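Side-chain contact in tegumental protein 20.8 kDa (Clonorchis sinensis, PDB 5X2E), which binds a calcium ion through an EF-hand of its calmodulin-like domain, the part of the longer tegumental-allergen-like protein present in this crystal: residues 24-27 / 31-34. Residues are numbered along the deposited sequence; the frame is centred on the assembly and turned at random.
Sequences EQYV and NLDP
V27 and L32 meet at the point where the chain leaves helix 20-29 and doubles back past its last turn. The close packing is around V27, the one buried residue of the contact. Its CG1 lies anti to the backbone N (chi1 165°), and this directs the methyl at the returning loop, where it rests 3.6 Å from O of L32 and 3.7 Å from O of D33. The same methyl also touches CB of L32, at 3.9 Å, so a single branch of the valine is lined by both backbone and side chain of the loop. M36 and V37 of helix 35-44 pack against V27 as well.

The backbone is tied at the same spot: N of L32 donates to O of V27 at 3.0 Å in a nearly straight bond (165° at the hydrogen), the N-H coming in tilted from the carbonyl plane. This is one bond of a Schellman motif; the other runs from N of N31 to O of A28, and N31, with its positive phi, is the C-prime residue that turns the chain. N of N31 also sits 3.2 Å from O of V27, but at too poor an angle to bond. The motif ends the second helix of the calcium-binding EF-hand and starts the linker to helix 35-44.

Contact is sparser at Y26, where CD1 of L32 comes within 3.9 Å of CE1 of Y26, approaching the ring obliquely. Otherwise the tyrosine packs on I6, S9 and I10 of helix 3-10, the first helix of that EF-hand. The outer side belongs to N31 and D33, both exposed with side chains starting away from the helix; OD2 of D33 hydrogen-bonds to OG of S35 at the start of the next helix.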
loop_
_atom_site.group_PDB
_atom_site.type_symbol
_atom_site.label_atom_id
_atom_site.label_comp_id
_atom_site.label_asym_id
_atom_site.label_seq_id
_atom_site.Cartn_x
_atom_site.Cartn_y
_atom_site.Cartn_z
ATOM N N GLU A 24 -0.775 0.979 -9.788
ATOM C CA GLU A 24 -1.501 1.341 -10.988
ATOM C C GLU A 24 -2.673 0.389 -11.256
ATOM O O GLU A 24 -3.757 0.833 -11.678
ATOM C CB GLU A 24 -0.518 1.405 -12.161
ATOM C CG GLU A 24 0.404 2.613 -11.974
ATOM C CD GLU A 24 1.773 2.528 -12.531
ATOM O OE1 GLU A 24 2.160 1.530 -13.171
ATOM O OE2 GLU A 24 2.462 3.570 -12.347
ATOM N N GLN A 25 -2.484 -0.898 -10.971
ATOM C CA GLN A 25 -3.582 -1.861 -11.098
ATOM C C GLN A 25 -4.701 -1.558 -10.104
ATOM O O GLN A 25 -5.876 -1.570 -10.443
ATOM C CB GLN A 25 -3.082 -3.280 -10.888
ATOM C CG GLN A 25 -4.198 -4.301 -10.953
ATOM C CD GLN A 25 -3.706 -5.713 -10.962
ATOM O OE1 GLN A 25 -2.598 -6.021 -10.492
ATOM N NE2 GLN A 25 -4.522 -6.598 -11.516
ATOM N N TYR A 26 -4.347 -1.256 -8.866
ATOM C CA TYR A 26 -5.370 -0.902 -7.896
ATOM C C TYR A 26 -6.173 0.329 -8.310
ATOM O O TYR A 26 -7.407 0.361 -8.202
ATOM C CB TYR A 26 -4.713 -0.675 -6.549
ATOM C CG TYR A 26 -5.697 -0.353 -5.461
ATOM C CD1 TYR A 26 -6.001 0.962 -5.150
ATOM C CD2 TYR A 26 -6.316 -1.368 -4.722
ATOM C CE1 TYR A 26 -6.906 1.263 -4.130
ATOM C CE2 TYR A 26 -7.223 -1.076 -3.716
ATOM C CZ TYR A 26 -7.504 0.242 -3.421
ATOM O OH TYR A 26 -8.373 0.525 -2.409
ATOM N N VAL A 27 -5.487 1.343 -8.815
ATOM C CA VAL A 27 -6.159 2.561 -9.224
ATOM C C VAL A 27 -7.137 2.260 -10.338
ATOM O O VAL A 27 -8.316 2.641 -10.256
ATOM C CB VAL A 27 -5.131 3.614 -9.639
ATOM C CG1 VAL A 27 -5.789 4.779 -10.415
ATOM C CG2 VAL A 27 -4.401 4.135 -8.400
ATOM N N ASN A 31 -11.489 2.191 -10.361
ATOM C CA ASN A 31 -11.984 3.359 -11.077
ATOM C C ASN A 31 -11.618 4.683 -10.417
ATOM O O ASN A 31 -12.384 5.637 -10.408
ATOM C CB ASN A 31 -13.492 3.227 -11.280
ATOM C CG ASN A 31 -13.827 2.148 -12.318
ATOM O OD1 ASN A 31 -13.213 2.085 -13.382
ATOM N ND2 ASN A 31 -14.730 1.262 -11.973
ATOM N N LEU A 32 -10.393 4.724 -9.928
ATOM C CA LEU A 32 -9.874 5.910 -9.299
ATOM C C LEU A 32 -9.190 6.827 -10.279
ATOM O O LEU A 32 -8.819 6.448 -11.386
ATOM C CB LEU A 32 -8.897 5.544 -8.191
ATOM C CG LEU A 32 -9.561 4.790 -7.040
ATOM C CD1 LEU A 32 -8.500 4.252 -6.104
ATOM C CD2 LEU A 32 -10.549 5.656 -6.276
ATOM N N ASP A 33 -9.028 8.061 -9.853
ATOM C CA ASP A 33 -8.373 9.046 -10.673
ATOM C C ASP A 33 -6.901 8.680 -10.850
ATOM O O ASP A 33 -6.206 8.458 -9.882
ATOM C CB ASP A 33 -8.515 10.411 -10.021
ATOM C CG ASP A 33 -8.171 11.540 -10.949
ATOM O OD1 ASP A 33 -8.919 12.545 -10.964
ATOM O OD2 ASP A 33 -7.151 11.444 -11.644
ATOM N N PRO A 34 -6.431 8.609 -12.094
ATOM C CA PRO A 34 -5.028 8.262 -12.353
ATOM C C PRO A 34 -4.018 9.198 -11.683
ATOM O O PRO A 34 -2.888 8.791 -11.469
ATOM C CB PRO A 34 -4.929 8.359 -13.874
ATOM C CG PRO A 34 -6.283 8.073 -14.343
ATOM C CD PRO A 34 -7.219 8.669 -13.334
#